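Local coordinates for putative type VI secretion protein (PDB 4HH5), which probably hydrolyses ATP as a ClpA/ClpB-family chaperone of the type VI secretion system, represented here by its N-terminal domain, at residues L47-E52 and A68-L73; R114-L119 and S143-L148; L151-A154 and C159-T162. All blocks are in the same frame, centred on the assembly; numbering follows the deposited sequence.

Contact 1 of 3, residues L47-E52 and A68-L73; sequences LLEQGE and AIWQSL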
ATOM      1  N   LEU A  47       0.126   0.328  -6.821  1.00 15.78           N
ATOM      2  CA  LEU A  47       1.430   0.837  -6.395  1.00 16.18           C
ATOM      3  C   LEU A  47       2.530   0.260  -7.304  1.00 21.84           C
ATOM      4  O   LEU A  47       3.343   1.014  -7.843  1.00 21.01           O
ATOM      5  CB  LEU A  47       1.716   0.511  -4.919  1.00 15.92           C
ATOM      6  CG  LEU A  47       0.985   1.367  -3.866  1.00 19.51           C
ATOM      7  CD1 LEU A  47       0.994   0.660  -2.504  1.00 19.63           C
ATOM      8  CD2 LEU A  47       1.633   2.752  -3.723  1.00 17.55           C
ATOM      9  N   LEU A  48       2.514  -1.071  -7.514  1.00 19.64           N
ATOM     10  CA  LEU A  48       3.476  -1.761  -8.379  1.00 20.27           C
ATOM     11  C   LEU A  48       3.311  -1.347  -9.834  1.00 24.90           C
ATOM     12  O   LEU A  48       4.299  -1.297 -10.561  1.00 24.69           O
ATOM     13  CB  LEU A  48       3.379  -3.294  -8.233  1.00 20.60           C
ATOM     14  CG  LEU A  48       3.704  -3.886  -6.853  1.00 25.86           C
ATOM     15  CD1 LEU A  48       3.448  -5.367  -6.848  1.00 27.02           C
ATOM     16  CD2 LEU A  48       5.157  -3.604  -6.427  1.00 28.15           C
ATOM     17  N   GLU A  49       2.073  -1.000 -10.251  1.00 21.65           N
ATOM     18  CA  GLU A  49       1.812  -0.521 -11.605  1.00 21.00           C
ATOM     19  C   GLU A  49       2.506   0.821 -11.883  1.00 23.77           C
ATOM     20  O   GLU A  49       2.970   1.059 -13.003  1.00 22.60           O
ATOM     21  CB  GLU A  49       0.319  -0.428 -11.883  1.00 21.94           C
ATOM     22  CG  GLU A  49       0.042  -0.255 -13.357  1.00 29.32           C
ATOM     23  CD  GLU A  49      -1.365  -0.587 -13.791  1.00 38.06           C
ATOM     24  OE1 GLU A  49      -2.193  -0.942 -12.922  1.00 37.89           O
ATOM     25  OE2 GLU A  49      -1.625  -0.532 -15.012  1.00 26.01           O
ATOM     26  N   GLN A  50       2.592   1.684 -10.862  1.00 19.42           N
ATOM     27  CA  GLN A  50       3.290   2.969 -10.975  1.00 19.25           C
ATOM     28  C   GLN A  50       4.794   2.679 -11.079  1.00 23.96           C
ATOM     29  O   GLN A  50       5.498   3.358 -11.818  1.00 25.15           O
ATOM     30  CB  GLN A  50       2.931   3.898  -9.801  1.00 19.98           C
ATOM     31  CG  GLN A  50       1.467   4.329  -9.854  1.00 22.18           C
ATOM     32  CD  GLN A  50       0.970   5.218  -8.737  1.00 30.02           C
ATOM     33  OE1 GLN A  50      -0.169   5.675  -8.777  1.00 26.64           O
ATOM     34  NE2 GLN A  50       1.785   5.497  -7.723  1.00 17.01           N
ATOM     35  N   GLY A  51       5.227   1.634 -10.368  1.00 20.25           N
ATOM     36  CA  GLY A  51       6.548   1.013 -10.389  1.00 20.10           C
ATOM     37  C   GLY A  51       7.802   1.846 -10.261  1.00 23.98           C
ATOM     38  O   GLY A  51       8.812   1.523 -10.895  1.00 23.59           O
ATOM     39  N   GLU A  52       7.765   2.903  -9.446  1.00 20.00           N
ATOM     40  CA  GLU A  52       8.928   3.761  -9.218  1.00 19.43           C
ATOM     41  C   GLU A  52       9.061   4.124  -7.729  1.00 22.02           C
ATOM     42  O   GLU A  52       9.939   4.902  -7.369  1.00 22.32           O
ATOM     43  CB  GLU A  52       8.880   5.040 -10.099  1.00 21.31           C
ATOM     44  CG  GLU A  52       9.040   4.841 -11.605  1.00 35.06           C
ATOM     45  CD  GLU A  52      10.252   4.090 -12.133  1.00 58.29           C
ATOM     46  OE1 GLU A  52      10.159   3.574 -13.271  1.00 46.66           O
ATOM     47  OE2 GLU A  52      11.280   4.004 -11.423  1.00 57.88           O
ATOM     48  N   ALA A  68       6.171 -12.691 -10.657  1.00 21.16           N
ATOM     49  CA  ALA A  68       5.372 -13.628  -9.863  1.00 20.90           C
ATOM     50  C   ALA A  68       4.444 -12.877  -8.897  1.00 23.78           C
ATOM     51  O   ALA A  68       3.304 -13.299  -8.709  1.00 23.00           O
ATOM     52  CB  ALA A  68       6.265 -14.596  -9.116  1.00 21.72           C
ATOM     53  N   ILE A  69       4.904 -11.738  -8.334  1.00 20.15           N
ATOM     54  CA  ILE A  69       4.074 -10.921  -7.437  1.00 19.32           C
ATOM     55  C   ILE A  69       2.911 -10.331  -8.228  1.00 21.70           C
ATOM     56  O   ILE A  69       1.774 -10.394  -7.767  1.00 19.16           O
ATOM     57  CB  ILE A  69       4.885  -9.820  -6.693  1.00 21.81           C
ATOM     58  CG1 ILE A  69       6.037 -10.429  -5.851  1.00 20.70           C
ATOM     59  CG2 ILE A  69       3.951  -8.962  -5.821  1.00 23.07           C
ATOM     60  CD1 ILE A  69       7.068  -9.419  -5.338  1.00 25.35           C
ATOM     61  N   TRP A  70       3.204  -9.758  -9.416  1.00 20.54           N
ATOM     62  CA  TRP A  70       2.204  -9.164 -10.306  1.00 21.73           C
ATOM     63  C   TRP A  70       1.158 -10.211 -10.710  1.00 25.44           C
ATOM     64  O   TRP A  70      -0.033  -9.929 -10.621  1.00 25.90           O
ATOM     65  CB  TRP A  70       2.869  -8.557 -11.561  1.00 21.22           C
ATOM     66  CG  TRP A  70       1.877  -7.990 -12.537  1.00 22.28           C
ATOM     67  CD1 TRP A  70       1.442  -8.566 -13.693  1.00 25.36           C
ATOM     68  CD2 TRP A  70       1.117  -6.787 -12.377  1.00 21.78           C
ATOM     69  NE1 TRP A  70       0.484  -7.772 -14.285  1.00 24.19           N
ATOM     70  CE2 TRP A  70       0.263  -6.676 -13.495  1.00 25.48           C
ATOM     71  CE3 TRP A  70       1.086  -5.778 -11.398  1.00 22.67           C
ATOM     72  CZ2 TRP A  70      -0.620  -5.601 -13.661  1.00 24.59           C
ATOM     73  CZ3 TRP A  70       0.235  -4.699 -11.580  1.00 23.75           C
ATOM     74  CH2 TRP A  70      -0.606  -4.619 -12.699  1.00 24.28           C
ATOM     75  N   GLN A  71       1.604 -11.407 -11.140  1.00 22.38           N
ATOM     76  CA  GLN A  71       0.716 -12.508 -11.551  1.00 22.90           C
ATOM     77  C   GLN A  71      -0.190 -12.991 -10.415  1.00 25.92           C
ATOM     78  O   GLN A  71      -1.355 -13.291 -10.654  1.00 25.17           O
ATOM     79  CB  GLN A  71       1.516 -13.677 -12.145  1.00 24.55           C
ATOM     80  CG  GLN A  71       2.072 -13.415 -13.551  1.00 40.41           C
ATOM     81  CD  GLN A  71       1.010 -13.200 -14.609  1.00 62.49           C
ATOM     82  OE1 GLN A  71      -0.023 -13.883 -14.651  1.00 59.60           O
ATOM     83  NE2 GLN A  71       1.252 -12.252 -15.502  1.00 53.63           N
ATOM     84  N   SER A  72       0.340 -13.033  -9.178  1.00 22.88           N
ATOM     85  CA  SER A  72      -0.412 -13.441  -7.985  1.00 22.41           C
ATOM     86  C   SER A  72      -1.529 -12.439  -7.704  1.00 25.31           C
ATOM     87  O   SER A  72      -2.644 -12.845  -7.378  1.00 24.88           O
ATOM     88  CB  SER A  72       0.523 -13.543  -6.784  1.00 26.32           C
ATOM     89  OG  SER A  72       1.528 -14.511  -7.042  1.00 35.85           O
ATOM     90  N   LEU A  73      -1.231 -11.131  -7.869  1.00 20.61           N
ATOM     91  CA  LEU A  73      -2.196 -10.054  -7.675  1.00 20.48           C
ATOM     92  C   LEU A  73      -3.273 -10.088  -8.745  1.00 27.10           C
ATOM     93  O   LEU A  73      -4.444  -9.892  -8.413  1.00 26.37           O
ATOM     94  CB  LEU A  73      -1.517  -8.673  -7.588  1.00 20.14           C
ATOM     95  CG  LEU A  73      -0.767  -8.372  -6.285  1.00 23.84           C
ATOM     96  CD1 LEU A  73       0.122  -7.156  -6.445  1.00 23.43           C
ATOM     97  CD2 LEU A  73      -1.730  -8.154  -5.106  1.00 24.96           C
TER
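The indole of W70 meets E49 at its rim: OE1 of E49 lies near the ring plane, 4.0 Å from CH2 of W70, with carboxylate and ring planes 77° apart. E49 thus comes to the benzo edge of the indole and not over a face. W70 reaches it by holding CG anti to the backbone N (chi1 177°), which carries the benzo ring across toward helix 40-50, while L45 of that helix also touches W70. The strongest partner of E49 OE1 is K46, in a salt bridge on the same helix.

The apolar part hangs on one methyl. CD1 of L48 lies 3.8 Å from CG2 of I69, and the same L48 CD1 lies 3.8 Å from CD1 of L73. I69 and L73 are one turn apart on helix 66-78, and the L48 side chain runs roughly perpendicular to both of theirs. L55 of helix 54-61 packs against L48 as well, while I69 goes on to W64, L134 and P136.

Chemically, dispersion between the L48 methyl and those of I69 and L73 joins the two helices. The carboxylate beside the indole C-H edge probably adds a small electrostatic attraction, and the salt bridge to K46 probably offsets part of its charge.

Contact 2 of 3, residues R114-L119 and S143-L148; sequences RSVHLL and SQLQRL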
ATOM      1  N   ARG A 114       4.223   6.921   3.214  1.00 18.65           N
ATOM      2  CA  ARG A 114       4.798   6.439   1.958  1.00 18.00           C
ATOM      3  C   ARG A 114       4.622   4.930   1.875  1.00 19.81           C
ATOM      4  O   ARG A 114       4.236   4.322   2.881  1.00 17.41           O
ATOM      5  CB  ARG A 114       6.245   6.913   1.751  1.00 19.04           C
ATOM      6  CG  ARG A 114       7.228   6.550   2.828  1.00 30.71           C
ATOM      7  CD  ARG A 114       8.479   7.388   2.701  1.00 28.89           C
ATOM      8  NE  ARG A 114       9.308   6.974   1.565  1.00 27.39           N
ATOM      9  CZ  ARG A 114      10.486   7.511   1.275  1.00 39.48           C
ATOM     10  NH1 ARG A 114      10.980   8.490   2.025  1.00 24.48           N
ATOM     11  NH2 ARG A 114      11.184   7.069   0.233  1.00 20.75           N
ATOM     12  N   SER A 115       4.874   4.312   0.698  1.00 15.91           N
ATOM     13  CA  SER A 115       4.661   2.862   0.570  1.00 15.42           C
ATOM     14  C   SER A 115       5.480   1.997   1.514  1.00 18.69           C
ATOM     15  O   SER A 115       4.994   0.951   1.932  1.00 18.95           O
ATOM     16  CB  SER A 115       4.747   2.385  -0.877  1.00 18.07           C
ATOM     17  OG  SER A 115       6.053   2.536  -1.400  1.00 22.53           O
ATOM     18  N   VAL A 116       6.678   2.458   1.923  1.00 14.97           N
ATOM     19  CA  VAL A 116       7.497   1.710   2.890  1.00 14.17           C
ATOM     20  C   VAL A 116       6.782   1.586   4.246  1.00 16.15           C
ATOM     21  O   VAL A 116       6.987   0.595   4.934  1.00 15.03           O
ATOM     22  CB  VAL A 116       8.958   2.234   3.019  1.00 17.38           C
ATOM     23  CG1 VAL A 116       9.020   3.558   3.782  1.00 16.96           C
ATOM     24  CG2 VAL A 116       9.863   1.188   3.669  1.00 17.18           C
ATOM     25  N   HIS A 117       5.932   2.579   4.613  1.00 13.27           N
ATOM     26  CA  HIS A 117       5.160   2.550   5.868  1.00 13.10           C
ATOM     27  C   HIS A 117       4.023   1.552   5.756  1.00 17.71           C
ATOM     28  O   HIS A 117       3.710   0.881   6.736  1.00 17.56           O
ATOM     29  CB  HIS A 117       4.634   3.944   6.259  1.00 13.14           C
ATOM     30  CG  HIS A 117       5.721   4.963   6.416  1.00 16.44           C
ATOM     31  ND1 HIS A 117       5.596   6.233   5.889  1.00 18.21           N
ATOM     32  CD2 HIS A 117       6.919   4.864   7.042  1.00 17.80           C
ATOM     33  CE1 HIS A 117       6.714   6.867   6.208  1.00 17.68           C
ATOM     34  NE2 HIS A 117       7.547   6.074   6.887  1.00 17.58           N
ATOM     35  N   LEU A 118       3.430   1.430   4.556  1.00 15.11           N
ATOM     36  CA  LEU A 118       2.391   0.433   4.282  1.00 16.56           C
ATOM     37  C   LEU A 118       3.054  -0.942   4.364  1.00 20.72           C
ATOM     38  O   LEU A 118       2.457  -1.876   4.891  1.00 19.73           O
ATOM     39  CB  LEU A 118       1.778   0.626   2.879  1.00 17.37           C
ATOM     40  CG  LEU A 118       1.140   2.000   2.570  1.00 22.90           C
ATOM     41  CD1 LEU A 118       0.765   2.107   1.089  1.00 23.57           C
ATOM     42  CD2 LEU A 118      -0.101   2.237   3.411  1.00 24.87           C
ATOM     43  N   LEU A 119       4.319  -1.049   3.888  1.00 19.68           N
ATOM     44  CA  LEU A 119       5.064  -2.302   3.942  1.00 19.88           C
ATOM     45  C   LEU A 119       5.415  -2.659   5.383  1.00 24.24           C
ATOM     46  O   LEU A 119       5.255  -3.814   5.781  1.00 24.39           O
ATOM     47  CB  LEU A 119       6.312  -2.264   3.047  1.00 20.25           C
ATOM     48  CG  LEU A 119       7.031  -3.590   2.877  1.00 25.02           C
ATOM     49  CD1 LEU A 119       6.146  -4.619   2.176  1.00 25.20           C
ATOM     50  CD2 LEU A 119       8.308  -3.403   2.117  1.00 27.78           C
ATOM     51  N   SER A 143      12.574  -2.979  11.396  1.00 18.29           N
ATOM     52  CA  SER A 143      13.903  -2.448  11.726  1.00 19.80           C
ATOM     53  C   SER A 143      14.777  -2.369  10.477  1.00 22.02           C
ATOM     54  O   SER A 143      15.461  -1.366  10.293  1.00 21.60           O
ATOM     55  CB  SER A 143      14.579  -3.244  12.841  1.00 24.59           C
ATOM     56  OG  SER A 143      14.476  -4.640  12.621  1.00 40.03           O
ATOM     57  N   GLN A 144      14.686  -3.374   9.581  1.00 17.90           N
ATOM     58  CA  GLN A 144      15.430  -3.366   8.317  1.00 17.33           C
ATOM     59  C   GLN A 144      14.945  -2.251   7.393  1.00 19.10           C
ATOM     60  O   GLN A 144      15.764  -1.560   6.788  1.00 17.75           O
ATOM     61  CB  GLN A 144      15.389  -4.736   7.625  1.00 18.89           C
ATOM     62  CG  GLN A 144      16.239  -5.780   8.357  1.00 23.62           C
ATOM     63  CD  GLN A 144      16.053  -7.181   7.838  1.00 35.04           C
ATOM     64  OE1 GLN A 144      14.978  -7.571   7.379  1.00 25.09           O
ATOM     65  NE2 GLN A 144      17.096  -7.984   7.940  1.00 33.42           N
ATOM     66  N   LEU A 145      13.623  -2.052   7.307  1.00 15.51           N
ATOM     67  CA  LEU A 145      13.029  -0.996   6.471  1.00 15.00           C
ATOM     68  C   LEU A 145      13.473   0.392   6.904  1.00 18.64           C
ATOM     69  O   LEU A 145      13.758   1.248   6.060  1.00 17.08           O
ATOM     70  CB  LEU A 145      11.492  -1.092   6.477  1.00 14.80           C
ATOM     71  CG  LEU A 145      10.903  -2.339   5.830  1.00 19.02           C
ATOM     72  CD1 LEU A 145       9.427  -2.427   6.100  1.00 19.35           C
ATOM     73  CD2 LEU A 145      11.206  -2.399   4.338  1.00 20.41           C
ATOM     74  N   GLN A 146      13.539   0.603   8.221  1.00 17.14           N
ATOM     75  CA  GLN A 146      13.963   1.856   8.848  1.00 18.07           C
ATOM     76  C   GLN A 146      15.419   2.168   8.469  1.00 20.45           C
ATOM     77  O   GLN A 146      15.727   3.294   8.076  1.00 20.17           O
ATOM     78  CB  GLN A 146      13.835   1.703  10.367  1.00 20.05           C
ATOM     79  CG  GLN A 146      13.548   2.982  11.109  1.00 40.59           C
ATOM     80  CD  GLN A 146      13.635   2.712  12.584  1.00 61.07           C
ATOM     81  OE1 GLN A 146      12.719   2.153  13.196  1.00 53.62           O
ATOM     82  NE2 GLN A 146      14.780   3.026  13.161  1.00 55.53           N
ATOM     83  N   ARG A 147      16.300   1.147   8.542  1.00 16.47           N
ATOM     84  CA  ARG A 147      17.722   1.249   8.209  1.00 16.84           C
ATOM     85  C   ARG A 147      17.938   1.550   6.733  1.00 19.54           C
ATOM     86  O   ARG A 147      18.955   2.150   6.388  1.00 18.37           O
ATOM     87  CB  ARG A 147      18.466  -0.042   8.585  1.00 18.98           C
ATOM     88  CG  ARG A 147      18.577  -0.273  10.093  1.00 28.12           C
ATOM     89  CD  ARG A 147      18.925  -1.720  10.425  1.00 37.25           C
ATOM     90  NE  ARG A 147      20.240  -2.110   9.905  1.00 40.84           N
ATOM     91  CZ  ARG A 147      20.668  -3.365   9.814  1.00 60.96           C
ATOM     92  NH1 ARG A 147      19.893  -4.369  10.207  1.00 52.29           N
ATOM     93  NH2 ARG A 147      21.876  -3.626   9.332  1.00 47.07           N
ATOM     94  N   LEU A 148      16.986   1.120   5.867  1.00 15.23           N
ATOM     95  CA  LEU A 148      17.022   1.331   4.413  1.00 15.14           C
ATOM     96  C   LEU A 148      16.556   2.719   3.937  1.00 19.04           C
ATOM     97  O   LEU A 148      16.623   2.988   2.738  1.00 18.24           O
ATOM     98  CB  LEU A 148      16.252   0.215   3.679  1.00 14.75           C
ATOM     99  CG  LEU A 148      16.979  -1.138   3.630  1.00 18.91           C
ATOM    100  CD1 LEU A 148      16.003  -2.259   3.355  1.00 19.39           C
ATOM    101  CD2 LEU A 148      18.114  -1.127   2.603  1.00 20.18           C
TER
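V116 and L145 mark the closest approach of the two backbones, CA to CA 7.1 Å, where the first turn of helix 115-124 faces the last turn and a half of helix 142-147. From the second helix a single residue, L145, does the touching, and it meets V116 and L119, one turn apart on the first. CD2 of L145 lies 3.9 Å from CG2 of V116, and the same L145 CD2 is 3.8 Å from CD2 of L119. The other methyl, CD1 of L145, rests over the backbone between the two, 4.1 Å from the carbonyl O of V116. The V116 and L145 side chains lie antiparallel, while that of L119 stands roughly perpendicular to L145.

The valine is used on both branches. CG2, anti to the backbone N, serves L145, while CG1, wedged between the backbone N and the carbonyl carbon (chi1 74°), lies 4.1 Å above one face of the H117 imidazole, toward its rim. That ring is helped into place by R114, whose backbone N donates to ND1 of H117 at 3.1 Å, nearly straight at 171° although tilted out of the ring plane, and by a weak hydrogen bond from NE2 to E110. D54 of helix 54-61 accepts from the backbone N of V116 and forms a salt bridge with R114 NE. L58 of that helix touches L119, and L152 of helix 149-155 touches V116.

The bond from the N-cap backbone N to the side chain three residues on is one half of a capping box, here with histidine as acceptor; the R114 side chain does not complete it. Beside this helix start, packing of L145 on V116 and L119 joins helix 142-147 to helix 115-124 within the all-helical Clp N-terminal domain.

Contact 3 of 3, residues L151-A154 and C159-T162; sequences LLDA and CPET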
ATOM      1  N   LEU A 151      18.743   4.614   1.273  1.00 19.23           N
ATOM      2  CA  LEU A 151      18.669   4.020  -0.063  1.00 19.86           C
ATOM      3  C   LEU A 151      17.354   4.406  -0.745  1.00 21.51           C
ATOM      4  O   LEU A 151      17.361   4.803  -1.916  1.00 19.79           O
ATOM      5  CB  LEU A 151      18.814   2.493   0.001  1.00 20.84           C
ATOM      6  CG  LEU A 151      18.759   1.812  -1.358  1.00 27.43           C
ATOM      7  CD1 LEU A 151      20.141   1.447  -1.847  1.00 28.40           C
ATOM      8  CD2 LEU A 151      17.771   0.674  -1.356  1.00 31.11           C
ATOM      9  N   LEU A 152      16.238   4.311  -0.005  1.00 17.69           N
ATOM     10  CA  LEU A 152      14.908   4.670  -0.509  1.00 18.43           C
ATOM     11  C   LEU A 152      14.884   6.142  -0.900  1.00 23.50           C
ATOM     12  O   LEU A 152      14.358   6.486  -1.954  1.00 21.63           O
ATOM     13  CB  LEU A 152      13.819   4.383   0.545  1.00 18.58           C
ATOM     14  CG  LEU A 152      13.560   2.919   0.869  1.00 23.33           C
ATOM     15  CD1 LEU A 152      12.555   2.809   1.962  1.00 23.30           C
ATOM     16  CD2 LEU A 152      13.079   2.134  -0.369  1.00 25.10           C
ATOM     17  N   ASP A 153      15.532   7.002  -0.085  1.00 21.86           N
ATOM     18  CA  ASP A 153      15.606   8.431  -0.374  1.00 22.78           C
ATOM     19  C   ASP A 153      16.497   8.744  -1.596  1.00 27.61           C
ATOM     20  O   ASP A 153      16.330   9.788  -2.222  1.00 28.71           O
ATOM     21  CB  ASP A 153      16.004   9.221   0.884  1.00 25.24           C
ATOM     22  CG  ASP A 153      14.901   9.315   1.934  1.00 38.78           C
ATOM     23  OD1 ASP A 153      13.743   8.934   1.627  1.00 39.02           O
ATOM     24  OD2 ASP A 153      15.184   9.798   3.050  1.00 48.16           O
ATOM     25  N   ALA A 154      17.405   7.827  -1.964  1.00 22.67           N
ATOM     26  CA  ALA A 154      18.260   8.037  -3.130  1.00 22.93           C
ATOM     27  C   ALA A 154      17.647   7.472  -4.425  1.00 26.12           C
ATOM     28  O   ALA A 154      17.973   7.958  -5.505  1.00 25.38           O
ATOM     29  CB  ALA A 154      19.626   7.411  -2.895  1.00 23.50           C
ATOM     30  N   CYS A 159      10.842   9.941  -2.528  1.00 35.76           N
ATOM     31  CA  CYS A 159      11.906  10.594  -1.759  0.63 37.88           C
ATOM     32  C   CYS A 159      11.605  12.089  -1.508  1.00 43.94           C
ATOM     33  O   CYS A 159      10.793  12.655  -2.246  1.00 43.17           O
ATOM     34  CB  CYS A 159      13.231  10.420  -2.490  1.00 39.16           C
ATOM     35  SG  CYS A 159      13.343  11.345  -4.048  1.00 43.67           S
ATOM     36  N   PRO A 160      12.305  12.782  -0.557  1.00 41.92           N
ATOM     37  CA  PRO A 160      12.085  14.238  -0.406  1.00 41.81           C
ATOM     38  C   PRO A 160      12.536  14.984  -1.666  1.00 45.68           C
ATOM     39  O   PRO A 160      13.449  14.527  -2.363  1.00 45.17           O
ATOM     40  CB  PRO A 160      12.964  14.623   0.796  1.00 43.30           C
ATOM     41  CG  PRO A 160      13.323  13.335   1.463  1.00 47.95           C
ATOM     42  CD  PRO A 160      13.339  12.300   0.385  1.00 43.47           C
ATOM     43  N   GLU A 161      11.886  16.118  -1.968  1.00 42.34           N
ATOM     44  CA  GLU A 161      12.185  16.929  -3.152  1.00 42.34           C
ATOM     45  C   GLU A 161      13.427  17.825  -2.999  1.00 46.59           C
ATOM     46  O   GLU A 161      13.837  18.475  -3.968  1.00 46.52           O
ATOM     47  CB  GLU A 161      10.953  17.754  -3.558  1.00 43.80           C
ATOM     48  N   THR A 162      14.018  17.870  -1.788  1.00 42.59           N
ATOM     49  CA  THR A 162      15.200  18.688  -1.482  1.00 42.46           C
ATOM     50  C   THR A 162      16.251  17.885  -0.705  1.00 46.28           C
ATOM     51  O   THR A 162      15.958  16.794  -0.207  1.00 45.84           O
ATOM     52  CB  THR A 162      14.799  19.950  -0.693  1.00 50.69           C
ATOM     53  OG1 THR A 162      14.174  19.552   0.529  1.00 51.56           O
ATOM     54  CG2 THR A 162      13.889  20.895  -1.486  1.00 49.17           C
TER
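Van der Waals contact carries this meeting of D153 with C159 and P160. The carboxylate of D153 lies against the proline ring at its CD corner: OD1 of D153 is 3.6 Å from CD of P160, and CG of D153 is 3.7 Å from the same P160 CD. The two side chains cross at about a right angle. C159 comes to the backbone of the aspartate: its CB is 3.2 Å from the carbonyl O of D153, a close approach for carbon and oxygen, and its SG stays 3.8 Å from that D153 oxygen. With chi1 69° the sulfur sits between the backbone N and carbonyl carbon of C159, folded back over its own main chain. L152 adds little, since its side chain leads away from C159 to D54 and V57 on helix 54-61.

Backbone proximity explains the contact. The CA atoms of D153 and C159 are 4.5 Å apart, so the contact is made largely by main chain and CB. C159 and P160 are extended, with phi and psi in the polyproline II region, and P160 has no N-H to offer the carboxylate.

The ionic interaction runs to R114, the N-cap residue of helix 115-124, whose NH1 forms a salt bridge with OD1 of D153. The arginine probably offsets part of the carboxylate's charge beside the proline. With CG held beside the backbone N (chi1 -72°), the one atom OD1 of D153 both touches CD of P160 and bonds NH1 of R114.

After the intervening loop the chain passes D153 at C159 and P160 and then departs, E161 and T162 making no contact with 151-154. This is plain packing of a non-helical C-terminal tail against the last turn of helix 149-155, in the all-helical Clp N-terminal domain.

Contact 2 is the core member, made wholly by buried aliphatic residues; contact 1 has a buried half and a more exposed half of W70 and E49; contact 3 lies at the surface, where polar and main-chain atoms take over from methyl packing. Contacts 1 and 2 share no helix yet join side by side, L47 resting on L118 with CD1 atoms of the two leucines 3.9 Å apart. Contacts 2 and 3, with centres about 13 Å apart, use consecutive helices, 142-147 and 149-155, and have both an ionic and an apolar link between them. Contacts 1 and 3 do not touch. Helix 54-61 neighbours all three.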